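Local coordinates for protein nitrite reductase (Hyphomicrobium denitrificans, PDB 2DV6) that probably reduces nitrite to nitric oxide with electrons taken from cytochrome c, working through bound copper in a hexameric assembly, at residues H365-I370 and I412-A417; A408-L413 and V426-V431. One frame throughout, in Å; residues are numbered along the deposited sequence.

Contact 1. Residues H365-I370 and I412-A417. With CU (copper (II) ion), chain L; K (potassium ion), chain J.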
loop_
_atom_site.group_PDB
_atom_site.type_symbol
_atom_site.label_atom_id
_atom_site.label_comp_id
_atom_site.label_asym_id
_atom_site.label_seq_id
_atom_site.Cartn_x
_atom_site.Cartn_y
_atom_site.Cartn_z
ATOM N N HIS A 365 15.394 0.633 40.758
ATOM C CA HIS A 365 15.346 1.800 41.653
ATOM C C HIS A 365 14.125 1.677 42.562
ATOM O O HIS A 365 13.076 1.229 42.099
ATOM C CB HIS A 365 15.255 3.077 40.796
ATOM C CG HIS A 365 15.050 4.338 41.590
ATOM N ND1 HIS A 365 16.022 4.878 42.400
ATOM C CD2 HIS A 365 13.972 5.146 41.716
ATOM C CE1 HIS A 365 15.562 5.975 42.972
ATOM N NE2 HIS A 365 14.324 6.168 42.559
ATOM N N VAL A 366 14.237 2.047 43.841
ATOM C CA VAL A 366 13.006 2.125 44.688
ATOM C C VAL A 366 12.705 3.608 44.946
ATOM O O VAL A 366 13.467 4.301 45.614
ATOM C CB VAL A 366 13.146 1.333 46.037
ATOM C CG1 VAL A 366 11.935 1.577 46.922
ATOM C CG2 VAL A 366 13.346 -0.189 45.757
ATOM N N ILE A 367 11.651 4.119 44.353
ATOM C CA ILE A 367 11.363 5.552 44.443
ATOM C C ILE A 367 11.043 5.879 45.906
ATOM O O ILE A 367 10.216 5.180 46.522
ATOM C CB ILE A 367 10.119 5.893 43.568
ATOM C CG1 ILE A 367 10.368 5.527 42.102
ATOM C CG2 ILE A 367 9.686 7.357 43.732
ATOM C CD1 ILE A 367 9.188 5.866 41.179
ATOM N N GLY A 368 11.695 6.906 46.452
ATOM C CA GLY A 368 11.455 7.366 47.823
ATOM C C GLY A 368 12.412 6.749 48.821
ATOM O O GLY A 368 12.360 7.069 50.016
ATOM N N GLU A 369 13.290 5.855 48.346
ATOM C CA GLU A 369 14.287 5.256 49.221
ATOM C C GLU A 369 15.646 5.185 48.522
ATOM O O GLU A 369 15.745 5.493 47.335
ATOM C CB GLU A 369 13.828 3.858 49.697
ATOM C CG GLU A 369 13.309 3.821 51.119
ATOM C CD GLU A 369 14.387 4.160 52.151
ATOM O OE1 GLU A 369 14.055 4.350 53.346
ATOM O OE2 GLU A 369 15.587 4.262 51.798
ATOM N N ILE A 370 16.688 4.796 49.269
ATOM C CA ILE A 370 18.077 4.755 48.796
ATOM C C ILE A 370 18.675 3.414 49.260
ATOM O O ILE A 370 18.419 2.985 50.380
ATOM C CB ILE A 370 18.917 5.923 49.385
ATOM C CG1 ILE A 370 18.230 7.266 49.100
ATOM C CG2 ILE A 370 20.386 5.889 48.855
ATOM C CD1 ILE A 370 18.819 8.478 49.814
ATOM N N ILE A 412 8.062 2.631 45.542
ATOM C CA ILE A 412 7.740 2.148 44.200
ATOM C C ILE A 412 8.941 1.523 43.489
ATOM O O ILE A 412 9.915 2.208 43.187
ATOM C CB ILE A 412 7.076 3.253 43.384
ATOM C CG1 ILE A 412 5.947 3.936 44.228
ATOM C CG2 ILE A 412 6.514 2.708 42.038
ATOM C CD1 ILE A 412 5.400 5.209 43.567
ATOM N N LEU A 413 8.862 0.205 43.260
ATOM C CA LEU A 413 9.881 -0.512 42.481
ATOM C C LEU A 413 9.697 -0.198 40.985
ATOM O O LEU A 413 8.581 -0.290 40.448
ATOM C CB LEU A 413 9.797 -2.013 42.710
ATOM C CG LEU A 413 10.212 -2.568 44.084
ATOM C CD1 LEU A 413 9.315 -2.008 45.251
ATOM C CD2 LEU A 413 10.172 -4.122 44.050
ATOM N N VAL A 414 10.787 0.211 40.339
ATOM C CA VAL A 414 10.766 0.561 38.910
ATOM C C VAL A 414 12.073 0.104 38.253
ATOM O O VAL A 414 13.089 -0.043 38.947
ATOM C CB VAL A 414 10.577 2.086 38.649
ATOM C CG1 VAL A 414 9.281 2.618 39.266
ATOM C CG2 VAL A 414 11.762 2.914 39.127
ATOM N N ASP A 415 12.020 -0.157 36.944
ATOM C CA ASP A 415 13.191 -0.099 36.096
ATOM C C ASP A 415 13.185 1.372 35.668
ATOM O O ASP A 415 12.218 1.850 35.088
ATOM C CB ASP A 415 12.935 -0.971 34.876
ATOM C CG ASP A 415 14.074 -1.026 33.917
ATOM O OD1 ASP A 415 14.946 -0.115 33.909
ATOM O OD2 ASP A 415 14.105 -2.029 33.157
ATOM N N HIS A 416 14.258 2.095 35.950
ATOM C CA HIS A 416 14.243 3.515 35.679
ATOM C C HIS A 416 14.412 3.891 34.194
ATOM O O HIS A 416 14.569 5.077 33.870
ATOM C CB HIS A 416 15.273 4.217 36.554
ATOM C CG HIS A 416 14.862 5.597 36.938
ATOM N ND1 HIS A 416 14.698 6.610 36.011
ATOM C CD2 HIS A 416 14.574 6.140 38.144
ATOM C CE1 HIS A 416 14.321 7.718 36.633
ATOM N NE2 HIS A 416 14.253 7.458 37.925
ATOM N N ALA A 417 14.362 2.904 33.291
ATOM C CA ALA A 417 13.990 3.187 31.885
ATOM C C ALA A 417 12.482 3.383 31.886
ATOM O O ALA A 417 11.707 2.472 31.570
ATOM C CB ALA A 417 14.406 2.021 30.914
HETATM CU CU CU L . 13.492 8.611 39.643
HETATM K K K J . 16.504 4.538 54.135
HETATM O O HOH W 1 18.353 3.744 52.837
HETATM O O HOH W 2 17.151 6.704 53.110
HETATM O O HOH W 3 18.159 4.666 55.744
HETATM O O HOH W 4 11.378 7.178 39.906
#

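Contact 2. Residues A408-L413 and V426-V431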
loop_
_atom_site.group_PDB
_atom_site.type_symbol
_atom_site.label_atom_id
_atom_site.label_comp_id
_atom_site.label_asym_id
_atom_site.label_seq_id
_atom_site.Cartn_x
_atom_site.Cartn_y
_atom_site.Cartn_z
ATOM N N ALA A 408 7.356 6.082 56.840
ATOM C CA ALA A 408 6.210 5.501 56.188
ATOM C C ALA A 408 6.068 5.955 54.723
ATOM O O ALA A 408 6.568 6.997 54.339
ATOM C CB ALA A 408 4.958 5.872 56.977
ATOM N N GLY A 409 5.349 5.181 53.924
ATOM C CA GLY A 409 5.042 5.577 52.567
ATOM C C GLY A 409 4.760 4.412 51.632
ATOM O O GLY A 409 4.907 3.239 51.992
ATOM N N ARG A 410 4.321 4.747 50.427
ATOM C CA ARG A 410 4.221 3.764 49.402
ATOM C C ARG A 410 5.478 3.923 48.558
ATOM O O ARG A 410 5.583 4.855 47.780
ATOM C CB ARG A 410 3.002 4.027 48.546
ATOM C CG ARG A 410 3.021 3.256 47.258
ATOM C CD ARG A 410 1.986 2.247 47.326
ATOM N NE ARG A 410 0.841 2.702 46.588
ATOM C CZ ARG A 410 -0.408 2.384 46.899
ATOM N NH1 ARG A 410 -1.407 2.842 46.141
ATOM N NH2 ARG A 410 -0.651 1.614 47.953
ATOM N N TYR A 411 6.422 3.009 48.730
ATOM C CA TYR A 411 7.630 2.990 47.912
ATOM C C TYR A 411 7.395 2.200 46.601
ATOM O O TYR A 411 6.617 1.244 46.552
ATOM C CB TYR A 411 8.804 2.467 48.740
ATOM C CG TYR A 411 9.003 3.353 49.965
ATOM C CD1 TYR A 411 8.379 3.051 51.193
ATOM C CD2 TYR A 411 9.764 4.520 49.883
ATOM C CE1 TYR A 411 8.553 3.876 52.310
ATOM C CE2 TYR A 411 9.937 5.349 50.976
ATOM C CZ TYR A 411 9.318 5.023 52.189
ATOM O OH TYR A 411 9.483 5.859 53.265
ATOM N N ILE A 412 8.062 2.631 45.542
ATOM C CA ILE A 412 7.740 2.148 44.200
ATOM C C ILE A 412 8.941 1.523 43.489
ATOM O O ILE A 412 9.915 2.208 43.187
ATOM C CB ILE A 412 7.076 3.253 43.384
ATOM C CG1 ILE A 412 5.947 3.936 44.228
ATOM C CG2 ILE A 412 6.514 2.708 42.038
ATOM C CD1 ILE A 412 5.400 5.209 43.567
ATOM N N LEU A 413 8.862 0.205 43.260
ATOM C CA LEU A 413 9.881 -0.512 42.481
ATOM C C LEU A 413 9.697 -0.198 40.985
ATOM O O LEU A 413 8.581 -0.290 40.448
ATOM C CB LEU A 413 9.797 -2.013 42.710
ATOM C CG LEU A 413 10.212 -2.568 44.084
ATOM C CD1 LEU A 413 9.315 -2.008 45.251
ATOM C CD2 LEU A 413 10.172 -4.122 44.050
ATOM N N VAL A 426 6.053 -1.951 37.333
ATOM C CA VAL A 426 5.881 -1.103 38.521
ATOM C C VAL A 426 5.495 -2.042 39.665
ATOM O O VAL A 426 4.741 -2.956 39.454
ATOM C CB VAL A 426 4.814 0.038 38.264
ATOM C CG1 VAL A 426 3.470 -0.541 37.957
ATOM C CG2 VAL A 426 4.728 1.056 39.424
ATOM N N GLY A 427 6.085 -1.871 40.843
ATOM C CA GLY A 427 5.627 -2.585 42.034
ATOM C C GLY A 427 5.554 -1.630 43.216
ATOM O O GLY A 427 6.184 -0.540 43.183
ATOM N N PHE A 428 4.803 -2.034 44.249
ATOM C CA PHE A 428 4.630 -1.235 45.470
ATOM C C PHE A 428 5.243 -1.933 46.659
ATOM O O PHE A 428 5.121 -3.168 46.808
ATOM C CB PHE A 428 3.148 -0.958 45.772
ATOM C CG PHE A 428 2.457 -0.067 44.756
ATOM C CD1 PHE A 428 1.084 -0.172 44.557
ATOM C CD2 PHE A 428 3.177 0.833 43.969
ATOM C CE1 PHE A 428 0.427 0.608 43.594
ATOM C CE2 PHE A 428 2.525 1.626 43.002
ATOM C CZ PHE A 428 1.148 1.514 42.818
ATOM N N LEU A 429 5.948 -1.138 47.469
ATOM C CA LEU A 429 6.381 -1.529 48.811
ATOM C C LEU A 429 5.626 -0.629 49.807
ATOM O O LEU A 429 5.937 0.550 49.938
ATOM C CB LEU A 429 7.900 -1.393 48.970
ATOM C CG LEU A 429 8.520 -1.433 50.384
ATOM C CD1 LEU A 429 8.121 -2.686 51.152
ATOM C CD2 LEU A 429 10.023 -1.373 50.279
ATOM N N ASN A 430 4.626 -1.198 50.483
ATOM C CA ASN A 430 3.689 -0.440 51.342
ATOM C C ASN A 430 4.153 -0.439 52.787
ATOM O O ASN A 430 4.274 -1.508 53.397
ATOM C CB ASN A 430 2.278 -1.036 51.266
ATOM C CG ASN A 430 1.650 -0.864 49.904
ATOM O OD1 ASN A 430 1.796 0.176 49.317
ATOM N ND2 ASN A 430 0.951 -1.877 49.402
ATOM N N VAL A 431 4.433 0.765 53.311
ATOM C CA VAL A 431 4.902 0.940 54.685
ATOM C C VAL A 431 3.941 1.928 55.370
ATOM O O VAL A 431 3.883 3.132 55.043
ATOM C CB VAL A 431 6.370 1.419 54.757
ATOM C CG1 VAL A 431 6.816 1.570 56.208
ATOM C CG2 VAL A 431 7.347 0.430 53.956
#

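Contact 1. Residues H365-I370 and I412-A417
The imidazole of His416 turns an edge toward the face of the His365 ring, an offset edge-to-face pair with planes 68° apart and centroids of the two rings separated by 5.3 Å. Val414 CG2 meets the edge of the His365 ring, and the ring of His224 of a neighbouring subunit is stacked with that of His365. His365 lies within strand 362-367 and His416 just after strand 409-415, in a cupredoxin fold at a subunit interface. There His416 NE2 binds copper at 2.2 Å, and His224 and His259 of that neighbour complete the protein ligands, consistent with the type 2 copper site of this enzyme family. The side chains of His365 and His416 point the same way, His365 CG lying anti to the backbone N (chi1 174°), while ND1 of His365 is hydrogen-bonded to Gln389 O. With an alanine in place of His365, Gln389 O would probably lose its donor, and the His416 edge and the neighbour's His224 the ring they pack on. Behind the rings the strands are joined by reciprocal backbone bonds between His365 and Val414. Ile367 N donates to Ile412 O at 2.8 Å, but the return bond, Ile412 N to Ile367 O, is weak at 3.5 Å. Ile367 CD1 reaches across to Val414 CG1 at 3.8 Å. Ending the type II turn from Val366, Glu369 binds potassium through both carboxylate oxygens, and its OE2 also accepts from Ile370 N at 2.8 Å.

Contact 2. Residues A408-L413 and V426-V431
Arg410 folds over Phe428 with its guanidinium flat on the ring: the planes differ by only 10°, and CZ lies 4.2 Å from the centroid of the Phe428 ring, an off-centre cation-pi stack. Bends at chi2 and chi3 bring the chain down over that face, so that NE sits above the middle of the ring and CD adds a CH-pi contact 3.9 Å from the same Phe428 centroid. At the guanidinium edge NH2 is modelled as a donor to Asn430 OD1, although the position of that oxygen is less certain.

Val431 and Leu413 work on the opposite face of this antiparallel hairpin. Val431 CG2 packs at the edge of the Tyr411 ring, 3.9 Å from Tyr411 CD1, and the backbone of Val431 exchanges two hydrogen bonds with Gly409. A side chain at Gly409 would be crowded by the Tyr411 ring and, at these backbone angles, by the carbonyl O of Ala408. Leu413 CD1 reaches diagonally to Leu429 CB at 4.0 Å, and the backbone of Leu413 pairs with Gly427. Between these ends Leu429 N donates to Tyr411 O over 2.6 Å, almost straight at 178°, and Tyr411 OH is bonded to Arg407 O. On the Arg410 face, Ile412 CG2 touches Val426 CG2 at 3.6 Å.

The hairpin occupies the interior of a five-stranded sheet. Strand 341-343 borders 427-431 and strand 362-367 borders 409-415, while Thr336 of helix 334-338 packs against both Val426 and Phe428.

In the fold
Both contacts lie in one sheet and share strand 409-415, whose Ile412 and Leu413 take part in each; strand 362-367 pairs along one of its edges and strand 427-431 along the other. Contact 1 is buried at a subunit interface, and besides strand pairing and aliphatic packing it brings a copper ligand, His416, against the His365 ring. Contact 2 is only partly buried: it has five bridged residue pairs against three, its segments bury 592 Å² against 366 Å², and its Arg410 face, partly exposed, carries a cation-pi stack and holds no metal ligand. Tyr411 joins the two, its CB packing on Val366 CG1 at 3.7 Å and its ring touching the turn at Gly368 and Glu369.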